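Local coordinates for legionella ubiquitin-specific protease A domain-containing protein (Legionella pneumophila subsp. pneumophila, PDB 5DGG) that probably acts as a ubiquitin-specific cysteine protease of the CA peptidase clan, this construct holding its central domain, at residues 155-160 with 173-178; 9-14 with 134-139. All blocks are in the same frame, centred on the assembly; numbering follows the deposited sequence.

Contact 1. Residues 155-160 with 173-178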
# COMPACT_ATOMS: atom_id res chain seq x y z
N ASN A 155 12.95 0.67 -4.06
CA ASN A 155 13.95 1.38 -3.31
C ASN A 155 14.52 0.40 -2.30
O ASN A 155 13.94 0.20 -1.24
CB ASN A 155 13.33 2.58 -2.58
CG ASN A 155 14.37 3.44 -1.89
OD1 ASN A 155 15.27 2.95 -1.21
ND2 ASN A 155 14.23 4.74 -2.05
N PRO A 156 15.67 -0.20 -2.63
CA PRO A 156 16.19 -1.27 -1.78
C PRO A 156 16.53 -0.80 -0.37
O PRO A 156 16.44 -1.57 0.58
CB PRO A 156 17.47 -1.73 -2.50
CG PRO A 156 17.39 -1.16 -3.86
CD PRO A 156 16.52 0.05 -3.80
N ILE A 157 16.87 0.48 -0.23
CA ILE A 157 17.21 0.99 1.09
C ILE A 157 16.01 0.91 2.02
O ILE A 157 16.13 0.48 3.18
CB ILE A 157 17.73 2.42 1.04
CG1 ILE A 157 18.97 2.50 0.13
CG2 ILE A 157 18.10 2.86 2.44
CD1 ILE A 157 19.39 3.93 -0.22
N LEU A 158 14.86 1.34 1.52
CA LEU A 158 13.64 1.22 2.32
C LEU A 158 13.25 -0.22 2.61
O LEU A 158 12.82 -0.53 3.72
CB LEU A 158 12.46 1.94 1.66
CG LEU A 158 12.63 3.41 1.35
CD1 LEU A 158 11.37 3.91 0.69
CD2 LEU A 158 12.93 4.24 2.57
N ILE A 159 13.38 -1.11 1.63
CA ILE A 159 13.05 -2.50 1.85
C ILE A 159 13.94 -3.14 2.91
O ILE A 159 13.46 -3.86 3.77
CB ILE A 159 13.20 -3.31 0.56
CG1 ILE A 159 12.14 -2.90 -0.44
CG2 ILE A 159 13.13 -4.80 0.86
CD1 ILE A 159 12.39 -3.39 -1.85
N ASP A 160 15.25 -2.91 2.79
CA ASP A 160 16.22 -3.55 3.71
C ASP A 160 16.14 -2.93 5.09
O ASP A 160 16.33 -3.62 6.08
CB ASP A 160 17.67 -3.49 3.19
CG ASP A 160 17.85 -4.15 1.80
OD1 ASP A 160 16.96 -4.92 1.34
OD2 ASP A 160 18.87 -3.85 1.16
N ARG A 173 12.25 6.18 9.52
CA ARG A 173 12.00 7.62 9.31
C ARG A 173 13.22 8.37 8.77
O ARG A 173 13.11 9.23 7.88
CB ARG A 173 11.47 8.25 10.59
CG ARG A 173 11.28 9.77 10.56
CD ARG A 173 10.41 10.29 9.40
NE ARG A 173 9.02 9.78 9.36
CZ ARG A 173 7.98 10.37 9.91
NH1 ARG A 173 8.13 11.51 10.60
NH2 ARG A 173 6.75 9.82 9.81
N MET A 174 14.42 8.01 9.24
CA MET A 174 15.60 8.61 8.66
C MET A 174 15.79 8.23 7.20
O MET A 174 16.14 9.09 6.39
CB MET A 174 16.86 8.26 9.44
CG MET A 174 17.85 9.42 9.41
SD MET A 174 19.54 8.91 9.15
CE MET A 174 20.38 10.26 10.00
N THR A 175 15.56 6.97 6.82
CA THR A 175 15.70 6.63 5.40
C THR A 175 14.58 7.28 4.57
O THR A 175 14.82 7.65 3.43
CB THR A 175 15.80 5.11 5.14
OG1 THR A 175 14.66 4.43 5.67
CG2 THR A 175 17.04 4.53 5.79
N THR A 176 13.38 7.44 5.12
CA THR A 176 12.32 8.05 4.35
C THR A 176 12.65 9.56 4.12
O THR A 176 12.42 10.08 3.01
CB THR A 176 10.92 7.82 4.94
OG1 THR A 176 10.85 8.33 6.25
CG2 THR A 176 10.59 6.34 4.99
N ARG A 177 13.23 10.24 5.10
CA ARG A 177 13.65 11.64 4.92
C ARG A 177 14.71 11.77 3.85
O ARG A 177 14.53 12.48 2.86
CB ARG A 177 14.19 12.22 6.23
CG ARG A 177 13.08 12.46 7.23
CD ARG A 177 13.57 12.55 8.67
NE ARG A 177 13.80 13.94 9.12
CZ ARG A 177 12.84 14.83 9.37
NH1 ARG A 177 11.55 14.51 9.19
NH2 ARG A 177 13.15 16.05 9.78
N GLU A 178 15.79 11.03 4.04
CA GLU A 178 16.89 11.02 3.08
C GLU A 178 16.46 10.66 1.68
O GLU A 178 16.88 11.31 0.74
CB GLU A 178 18.00 10.05 3.51
CG GLU A 178 19.08 10.66 4.35
CD GLU A 178 19.58 11.99 3.79
OE1 GLU A 178 19.44 13.01 4.49
OE2 GLU A 178 20.08 12.03 2.63

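Contact 2. Residues 9-14 with 134-139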
# COMPACT_ATOMS: atom_id res chain seq x y z
N HIS A 9 0.86 13.99 0.30
CA HIS A 9 1.90 14.37 -0.65
C HIS A 9 3.18 13.63 -0.35
O HIS A 9 3.89 13.23 -1.27
CB HIS A 9 2.13 15.90 -0.69
CG HIS A 9 2.55 16.50 0.62
ND1 HIS A 9 1.66 17.04 1.52
CD2 HIS A 9 3.78 16.68 1.16
CE1 HIS A 9 2.31 17.51 2.57
NE2 HIS A 9 3.60 17.30 2.38
N ASP A 10 3.47 13.40 0.92
CA ASP A 10 4.65 12.63 1.33
C ASP A 10 4.55 11.22 0.79
O ASP A 10 5.53 10.69 0.27
CB ASP A 10 4.78 12.56 2.85
CG ASP A 10 4.87 13.92 3.51
OD1 ASP A 10 5.60 14.79 2.99
OD2 ASP A 10 4.22 14.11 4.56
N MET A 11 3.35 10.61 0.90
CA MET A 11 3.18 9.24 0.39
C MET A 11 3.32 9.24 -1.13
O MET A 11 3.99 8.38 -1.71
CB MET A 11 1.80 8.66 0.76
CG MET A 11 1.49 8.53 2.25
SD MET A 11 2.57 7.34 3.07
CE MET A 11 1.76 5.84 2.42
N THR A 12 2.68 10.21 -1.78
CA THR A 12 2.76 10.31 -3.24
C THR A 12 4.23 10.36 -3.69
O THR A 12 4.62 9.64 -4.58
CB THR A 12 1.98 11.53 -3.73
OG1 THR A 12 0.60 11.35 -3.38
CG2 THR A 12 2.11 11.68 -5.23
N LEU A 13 5.05 11.13 -2.99
CA LEU A 13 6.44 11.27 -3.37
C LEU A 13 7.20 9.96 -3.20
O LEU A 13 7.97 9.57 -4.09
CB LEU A 13 7.13 12.38 -2.55
CG LEU A 13 8.37 13.02 -3.19
CD1 LEU A 13 7.97 13.81 -4.43
CD2 LEU A 13 9.11 13.91 -2.19
N LEU A 14 6.97 9.25 -2.09
CA LEU A 14 7.82 8.11 -1.74
C LEU A 14 7.32 6.72 -2.16
O LEU A 14 8.10 5.79 -2.25
CB LEU A 14 8.08 8.09 -0.25
CG LEU A 14 9.39 7.45 0.20
CD1 LEU A 14 10.59 7.76 -0.71
CD2 LEU A 14 9.69 8.00 1.58
N ASP A 134 5.53 5.52 6.88
CA ASP A 134 6.84 5.00 6.60
C ASP A 134 6.80 3.50 6.38
O ASP A 134 7.38 2.97 5.41
CB ASP A 134 7.79 5.32 7.79
CG ASP A 134 7.79 6.81 8.16
OD1 ASP A 134 6.77 7.34 8.72
OD2 ASP A 134 8.83 7.45 7.90
N PHE A 135 6.19 2.80 7.31
CA PHE A 135 5.98 1.36 7.15
C PHE A 135 5.23 1.03 5.87
O PHE A 135 5.62 0.10 5.16
CB PHE A 135 5.22 0.75 8.36
CG PHE A 135 6.10 0.45 9.57
CD1 PHE A 135 6.67 -0.79 9.71
CD2 PHE A 135 6.32 1.39 10.57
CE1 PHE A 135 7.48 -1.08 10.79
CE2 PHE A 135 7.12 1.12 11.66
CZ PHE A 135 7.70 -0.12 11.77
N THR A 136 4.15 1.74 5.58
CA THR A 136 3.34 1.41 4.42
C THR A 136 4.12 1.68 3.11
O THR A 136 4.05 0.87 2.16
CB THR A 136 1.97 2.17 4.51
OG1 THR A 136 1.21 1.62 5.60
CG2 THR A 136 1.22 1.99 3.24
N CYS A 137 4.89 2.76 3.06
CA CYS A 137 5.70 3.08 1.90
C CYS A 137 6.77 2.05 1.67
O CYS A 137 6.94 1.51 0.54
CB CYS A 137 6.35 4.46 2.03
SG CYS A 137 5.25 5.81 1.64
N ALA A 138 7.45 1.69 2.75
CA ALA A 138 8.52 0.72 2.64
C ALA A 138 7.98 -0.66 2.32
O ALA A 138 8.56 -1.40 1.51
CB ALA A 138 9.34 0.68 3.91
N TYR A 139 6.89 -1.04 2.95
CA TYR A 139 6.26 -2.34 2.64
C TYR A 139 5.80 -2.43 1.16
O TYR A 139 5.91 -3.51 0.52
CB TYR A 139 5.16 -2.68 3.65
CG TYR A 139 4.64 -4.11 3.60
CD1 TYR A 139 5.29 -5.12 4.25
CD2 TYR A 139 3.49 -4.44 2.86
CE1 TYR A 139 4.88 -6.43 4.18
CE2 TYR A 139 3.02 -5.75 2.81
CZ TYR A 139 3.73 -6.75 3.47
OH TYR A 139 3.33 -8.05 3.47

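Contact 1. Residues 155-160 with 173-178
Antiparallel packing in a helical hairpin brings Ile157 and Leu158, in the first turn of helix 156-165, against Thr175 and Thr176 of helix 171-183. The short axes run 172° apart in direction and 9.8 Å from each other. Leu158 reaches across with a single methyl: its CD2 lies 3.6 Å from Thr175 OG1, and the two side chains run alongside each other in opposing senses. The same CD2 also meets Thr176 CG2 at 4.0 Å. Ile157 adds a methyl contact at the exposed side, its CG2 resting 3.9 Å from Thr175 CG2. Thr175 holds OG1 between its backbone N and carbonyl carbon (chi1 57°), which directs the hydroxyl to the carbonyl of Leu172 within its own helix and turns CG2 to Ile157. The start of the first helix is fixed by Asn155, an N-cap whose OD1 accepts from Leu158 N at 3.2 Å; the bond is fairly straight at hydrogen, but the donor stands well above the carbonyl plane. Asn155 ND2 meanwhile binds Glu179 on the second helix. Thr176 OG1 bonds to Asp134, and no hydrogen bond crosses between the segments, so Leu158 CD2 meets hydroxyl oxygen and methyl carbon through van der Waals packing.

Contact 2. Residues 9-14 with 134-139
Met11 and Cys137 meet sulfur to sulfur where two nearly parallel helices, 8-14 and 132-146, pack in the helical part of this LupA-family domain. The short axes are inclined by -21° and approach to 10.2 Å, so contact between them depends on side chains that bridge the gap. The chain of Met11 starts off to the side, and bends at chi2 (-65°) and again at chi3 (-76°) fold the thioether back toward the facing helix. SD then sits 3.4 Å from Cys137 SG, a close approach for two sulfurs that are not bonded, and the terminal CE lies 3.6 Å from the same SG. Beyond the sulfur, CE extends to Thr136 CG2 at 4.0 Å, and the two side chains cross at about a right angle.

Cys137 points at the facing helix, and its SG enters between Met11 and Leu14, residues one turn apart. Leu14 offers its CB, 4.1 Å from SG, while its branched end packs on Thr176, Thr180 and Leu183 of helix 171-183. Sulfur, methyl and methylene groups, all of buried residues, make the contact, with no hydrogen bond between the segments. Beyond the two segments, the carbonyl O of Leu14, at the end of its helix, accepts from His141 NE2 farther along helix 132-146, a polar link between the same two helices. Thr136 divides its two branches between apolar and polar partners, for CG2, anti to the backbone N, faces Met11 CE, whereas OG1 turns back along its own helix and hydrogen-bonds to the carbonyl O of Cys132.

In the fold
From the N terminus, helix 8-14 comes first, and contact 2 closes a long loop of 119 residues, carrying all five strands of the mixed sheet, when helix 132-146 packs beside it. Contact 1 follows in series, closing a short 12-residue connection between the last two helices. The two neither nest nor cross, yet their centres lie 10 Å apart and they touch directly. Asp134 joins them with both carboxylate oxygens: OD1 forms a salt bridge with Arg173 NH2 at 2.7 Å, and OD2 a probable hydrogen bond with Thr176 OG1. Leu14 on Leu158, and Leu158 O against Ala138 CB, complete a four-helix cluster uniting the N-terminal helix with the C-terminal hairpin.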